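Local coordinates for tumor necrosis factor receptor superfamily member 11B (Homo sapiens, PDB 3URF), which acts as a soluble decoy receptor for the cytokine RANKL and so restrains osteoclast formation and activation, at residues K6-L18 with D21-A35. Sequence-based numbering, arbitrary orientation.
Sequences KYLHYDEETSHQL and DKCPPGTYLKQHCTA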
loop_
_atom_site.group_PDB
_atom_site.type_symbol
_atom_site.label_atom_id
_atom_site.label_comp_id
_atom_site.label_asym_id
_atom_site.label_seq_id
_atom_site.Cartn_x
_atom_site.Cartn_y
_atom_site.Cartn_z
ATOM N N LYS B 6 41.487 25.386 17.203
ATOM C CA LYS B 6 40.534 25.078 16.154
ATOM C C LYS B 6 39.822 23.805 16.599
ATOM O O LYS B 6 38.719 23.498 16.148
ATOM C CB LYS B 6 41.250 24.858 14.826
ATOM C CG LYS B 6 42.167 25.990 14.450
ATOM C CD LYS B 6 43.430 25.472 13.770
ATOM C CE LYS B 6 44.321 24.700 14.745
ATOM N NZ LYS B 6 45.602 24.281 14.100
ATOM N N TYR B 7 40.471 23.080 17.504
ATOM C CA TYR B 7 39.916 21.881 18.124
ATOM C C TYR B 7 40.478 20.625 17.490
ATOM O O TYR B 7 40.440 20.454 16.269
ATOM C CB TYR B 7 38.381 21.875 18.127
ATOM C CG TYR B 7 37.776 22.071 19.510
ATOM C CD1 TYR B 7 36.735 21.258 19.964
ATOM C CD2 TYR B 7 38.257 23.057 20.371
ATOM C CE1 TYR B 7 36.181 21.433 21.238
ATOM C CE2 TYR B 7 37.710 23.236 21.646
ATOM C CZ TYR B 7 36.673 22.423 22.073
ATOM O OH TYR B 7 36.131 22.600 23.333
ATOM N N LEU B 8 41.011 19.758 18.345
ATOM C CA LEU B 8 41.754 18.583 17.910
ATOM C C LEU B 8 41.098 17.271 18.361
ATOM O O LEU B 8 40.109 17.276 19.094
ATOM C CB LEU B 8 43.215 18.668 18.388
ATOM C CG LEU B 8 44.062 19.830 17.837
ATOM C CD1 LEU B 8 43.910 21.091 18.676
ATOM C CD2 LEU B 8 45.540 19.460 17.716
ATOM N N HIS B 9 41.642 16.150 17.900
ATOM C CA HIS B 9 41.127 14.839 18.277
ATOM C C HIS B 9 42.187 13.758 18.046
ATOM O O HIS B 9 43.152 13.972 17.309
ATOM C CB HIS B 9 39.826 14.521 17.522
ATOM C CG HIS B 9 40.015 14.268 16.054
ATOM N ND1 HIS B 9 40.681 15.144 15.222
ATOM C CD2 HIS B 9 39.613 13.239 15.269
ATOM C CE1 HIS B 9 40.688 14.663 13.990
ATOM N NE2 HIS B 9 40.045 13.508 13.992
ATOM N N TYR B 10 42.009 12.608 18.692
ATOM C CA TYR B 10 42.951 11.502 18.572
ATOM C C TYR B 10 42.853 10.851 17.204
ATOM O O TYR B 10 41.782 10.815 16.599
ATOM C CB TYR B 10 42.616 10.424 19.591
ATOM C CG TYR B 10 41.676 9.379 19.022
ATOM C CD1 TYR B 10 40.299 9.582 19.016
ATOM C CD2 TYR B 10 42.169 8.197 18.466
ATOM C CE1 TYR B 10 39.441 8.631 18.492
ATOM C CE2 TYR B 10 41.319 7.242 17.937
ATOM C CZ TYR B 10 39.957 7.464 17.952
ATOM O OH TYR B 10 39.105 6.517 17.431
ATOM N N ASP B 11 43.955 10.288 16.730
ATOM C CA ASP B 11 43.870 9.449 15.547
ATOM C C ASP B 11 44.545 8.105 15.768
ATOM O O ASP B 11 43.933 7.053 15.575
ATOM C CB ASP B 11 44.463 10.141 14.327
ATOM C CG ASP B 11 44.098 9.440 13.038
ATOM O OD1 ASP B 11 42.999 8.849 12.994
ATOM O OD2 ASP B 11 44.902 9.469 12.081
ATOM N N GLU B 12 45.807 8.150 16.174
ATOM C CA GLU B 12 46.583 6.937 16.393
ATOM C C GLU B 12 47.051 6.306 15.080
ATOM O O GLU B 12 46.554 5.259 14.660
ATOM C CB GLU B 12 45.794 5.922 17.217
ATOM C CG GLU B 12 46.657 4.823 17.798
ATOM C CD GLU B 12 46.084 3.447 17.549
ATOM O OE1 GLU B 12 44.937 3.366 17.047
ATOM O OE2 GLU B 12 46.786 2.454 17.848
ATOM N N GLU B 13 48.010 6.962 14.435
ATOM C CA GLU B 13 48.672 6.417 13.259
ATOM C C GLU B 13 49.509 5.205 13.700
ATOM O O GLU B 13 49.437 4.800 14.862
ATOM C CB GLU B 13 49.514 7.518 12.595
ATOM C CG GLU B 13 50.513 7.064 11.551
ATOM C CD GLU B 13 51.941 7.369 11.971
ATOM O OE1 GLU B 13 52.246 8.559 12.204
ATOM O OE2 GLU B 13 52.753 6.424 12.088
ATOM N N THR B 14 50.280 4.618 12.787
ATOM C CA THR B 14 51.050 3.409 13.093
ATOM C C THR B 14 51.711 3.459 14.478
ATOM O O THR B 14 51.402 2.650 15.356
ATOM C CB THR B 14 52.103 3.092 11.992
ATOM O OG1 THR B 14 53.284 3.890 12.177
ATOM C CG2 THR B 14 51.509 3.335 10.600
ATOM N N SER B 15 52.607 4.421 14.674
ATOM C CA SER B 15 53.297 4.592 15.950
ATOM C C SER B 15 52.357 5.003 17.099
ATOM O O SER B 15 51.755 4.152 17.763
ATOM C CB SER B 15 54.425 5.615 15.788
ATOM O OG SER B 15 54.082 6.592 14.814
ATOM N N HIS B 16 52.234 6.313 17.311
ATOM C CA HIS B 16 51.509 6.870 18.454
ATOM C C HIS B 16 50.049 7.212 18.185
ATOM O O HIS B 16 49.463 6.811 17.180
ATOM C CB HIS B 16 52.197 8.147 18.943
ATOM C CG HIS B 16 53.278 7.908 19.944
ATOM N ND1 HIS B 16 53.749 6.648 20.240
ATOM C CD2 HIS B 16 53.978 8.766 20.723
ATOM C CE1 HIS B 16 54.697 6.739 21.157
ATOM N NE2 HIS B 16 54.855 8.013 21.467
ATOM N N GLN B 17 49.484 7.976 19.117
ATOM C CA GLN B 17 48.152 8.546 18.990
ATOM C C GLN B 17 48.296 10.055 18.873
ATOM O O GLN B 17 48.890 10.697 19.741
ATOM C CB GLN B 17 47.324 8.221 20.224
ATOM C CG GLN B 17 45.838 8.147 19.967
ATOM C CD GLN B 17 45.287 6.785 20.319
ATOM O OE1 GLN B 17 46.009 5.937 20.847
ATOM N NE2 GLN B 17 44.010 6.563 20.026
ATOM N N LEU B 18 47.749 10.628 17.809
ATOM C CA LEU B 18 48.039 12.020 17.499
ATOM C C LEU B 18 46.881 12.976 17.738
ATOM O O LEU B 18 45.716 12.569 17.787
ATOM C CB LEU B 18 48.524 12.144 16.056
ATOM C CG LEU B 18 49.809 11.374 15.746
ATOM C CD1 LEU B 18 50.007 11.270 14.243
ATOM C CD2 LEU B 18 51.013 12.023 16.428
ATOM N N ASP B 21 43.478 18.018 13.838
ATOM C CA ASP B 21 42.438 19.026 13.816
ATOM C C ASP B 21 41.122 18.432 13.359
ATOM O O ASP B 21 41.093 17.467 12.591
ATOM C CB ASP B 21 42.827 20.165 12.891
ATOM C CG ASP B 21 43.602 21.238 13.603
ATOM O OD1 ASP B 21 43.617 21.219 14.856
ATOM O OD2 ASP B 21 44.180 22.105 12.913
ATOM N N LYS B 22 40.031 19.011 13.844
ATOM C CA LYS B 22 38.702 18.626 13.389
ATOM C C LYS B 22 38.342 19.402 12.126
ATOM O O LYS B 22 38.958 20.424 11.812
ATOM C CB LYS B 22 37.662 18.873 14.482
ATOM C CG LYS B 22 37.496 17.712 15.448
ATOM C CD LYS B 22 36.424 18.013 16.473
ATOM C CE LYS B 22 35.721 16.745 16.919
ATOM N NZ LYS B 22 34.421 17.032 17.595
ATOM N N CYS B 23 37.352 18.908 11.393
ATOM C CA CYS B 23 36.931 19.582 10.181
ATOM C C CYS B 23 35.813 20.556 10.483
ATOM O O CYS B 23 34.846 20.234 11.184
ATOM C CB CYS B 23 36.522 18.579 9.105
ATOM S SG CYS B 23 37.915 17.711 8.323
ATOM N N PRO B 24 35.950 21.766 9.951
ATOM C CA PRO B 24 34.988 22.855 10.125
ATOM C C PRO B 24 33.644 22.567 9.456
ATOM O O PRO B 24 33.559 21.810 8.470
ATOM C CB PRO B 24 35.649 24.035 9.406
ATOM C CG PRO B 24 37.033 23.576 9.019
ATOM C CD PRO B 24 37.009 22.094 8.986
ATOM N N PRO B 25 32.587 23.190 9.987
ATOM C CA PRO B 25 31.292 23.169 9.312
ATOM C C PRO B 25 31.532 23.621 7.879
ATOM O O PRO B 25 32.273 24.576 7.672
ATOM C CB PRO B 25 30.495 24.237 10.062
ATOM C CG PRO B 25 31.153 24.344 11.404
ATOM C CD PRO B 25 32.600 24.075 11.163
ATOM N N GLY B 26 30.943 22.935 6.907
ATOM C CA GLY B 26 31.096 23.317 5.519
ATOM C C GLY B 26 32.028 22.399 4.757
ATOM O O GLY B 26 32.193 22.518 3.537
ATOM N N THR B 27 32.641 21.477 5.484
ATOM C CA THR B 27 33.604 20.563 4.897
ATOM C C THR B 27 33.366 19.126 5.356
ATOM O O THR B 27 32.636 18.883 6.324
ATOM C CB THR B 27 35.052 20.961 5.280
ATOM O OG1 THR B 27 35.343 20.527 6.615
ATOM C CG2 THR B 27 35.244 22.462 5.175
ATOM N N TYR B 28 33.975 18.179 4.645
ATOM C CA TYR B 28 34.082 16.809 5.122
ATOM C C TYR B 28 35.560 16.468 5.314
ATOM O O TYR B 28 36.438 17.253 4.944
ATOM C CB TYR B 28 33.401 15.821 4.174
ATOM C CG TYR B 28 34.106 15.582 2.849
ATOM C CD1 TYR B 28 33.926 16.447 1.765
ATOM C CD2 TYR B 28 34.923 14.472 2.672
ATOM C CE1 TYR B 28 34.560 16.221 0.555
ATOM C CE2 TYR B 28 35.565 14.237 1.468
ATOM C CZ TYR B 28 35.385 15.112 0.416
ATOM O OH TYR B 28 36.035 14.865 -0.773
ATOM N N LEU B 29 35.838 15.306 5.897
ATOM C CA LEU B 29 37.214 14.910 6.157
ATOM C C LEU B 29 37.788 14.016 5.068
ATOM O O LEU B 29 37.289 12.911 4.834
ATOM C CB LEU B 29 37.316 14.197 7.496
ATOM C CG LEU B 29 38.733 13.752 7.869
ATOM C CD1 LEU B 29 38.867 13.682 9.372
ATOM C CD2 LEU B 29 39.116 12.416 7.223
ATOM N N LYS B 30 38.854 14.476 4.421
ATOM C CA LYS B 30 39.496 13.664 3.394
ATOM C C LYS B 30 40.685 12.844 3.907
ATOM O O LYS B 30 40.796 11.659 3.592
ATOM C CB LYS B 30 39.885 14.501 2.172
ATOM C CG LYS B 30 40.415 13.652 1.022
ATOM C CD LYS B 30 39.476 12.477 0.729
ATOM C CE LYS B 30 40.220 11.254 0.177
ATOM N NZ LYS B 30 40.910 10.434 1.229
ATOM N N GLN B 31 41.568 13.456 4.694
ATOM C CA GLN B 31 42.722 12.725 5.220
ATOM C C GLN B 31 43.059 13.094 6.657
ATOM O O GLN B 31 43.168 14.274 6.996
ATOM C CB GLN B 31 43.953 12.936 4.335
ATOM C CG GLN B 31 44.692 11.649 3.984
ATOM C CD GLN B 31 43.947 10.819 2.947
ATOM O OE1 GLN B 31 43.991 11.112 1.748
ATOM N NE2 GLN B 31 43.251 9.786 3.407
ATOM N N HIS B 32 43.234 12.070 7.489
ATOM C CA HIS B 32 43.619 12.254 8.887
ATOM C C HIS B 32 45.024 12.801 9.008
ATOM O O HIS B 32 45.906 12.440 8.230
ATOM C CB HIS B 32 43.537 10.930 9.647
ATOM C CG HIS B 32 42.150 10.569 10.079
ATOM N ND1 HIS B 32 41.620 10.968 11.288
ATOM C CD2 HIS B 32 41.183 9.848 9.464
ATOM C CE1 HIS B 32 40.386 10.508 11.400
ATOM N NE2 HIS B 32 40.097 9.824 10.306
ATOM N N CYS B 33 45.231 13.664 9.993
ATOM C CA CYS B 33 46.558 14.204 10.253
ATOM C C CYS B 33 47.514 13.062 10.580
ATOM O O CYS B 33 47.076 11.964 10.933
ATOM C CB CYS B 33 46.520 15.196 11.411
ATOM S SG CYS B 33 46.591 14.430 13.038
ATOM N N THR B 34 48.815 13.317 10.469
ATOM C CA THR B 34 49.796 12.252 10.641
ATOM C C THR B 34 51.138 12.718 11.196
ATOM O O THR B 34 52.136 12.006 11.061
ATOM C CB THR B 34 50.103 11.549 9.300
ATOM O OG1 THR B 34 51.201 12.210 8.657
ATOM C CG2 THR B 34 48.890 11.561 8.380
ATOM N N ALA B 35 51.176 13.890 11.822
ATOM C CA ALA B 35 52.452 14.466 12.261
ATOM C C ALA B 35 53.271 14.824 11.035
ATOM O O ALA B 35 53.801 13.949 10.357
ATOM C CB ALA B 35 53.214 13.504 13.155
#
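A chi1 of -167° swings the D11 carboxylate away from its own amide N and over to H32, where OD1 sits over one face of the ring, near its rim, with carboxylate and ring planes 7° apart. OD1 of D11 lies 3.0 Å from ND1 of H32, but the angle is poor for a hydrogen bond; L29 CD1 lies on the opposite face, near the rim. Bends at chi2 and chi3 carry K6 NZ to D21 OD2, a salt bridge of 2.9 Å on the syn lone pair. K22 N donates to Y7 O. The H9 and H32 rings meet rim to rim; H9 CE1 meets D21 O at the ring edge (3.2 Å), and H9 ND1 bonds the carbonyl of C20. In the loop, E13 OE2 accepts from T14 OG1 (2.6 Å), S15 N and S15 OG; an alanine in place of E13 would probably leave these three donors without their shared acceptor, and the loop freer to move. L18 CD1 packs on the T34 backbone and A35 CB. The first cysteine-rich TNF-receptor repeat thus combines local polar contacts with disulfides, C33 to C20 and C23 to C41. L8 faces D21 where strands 8-10 and 19-21 pair antiparallel, and strand 27-31 pairs likewise with 40-43.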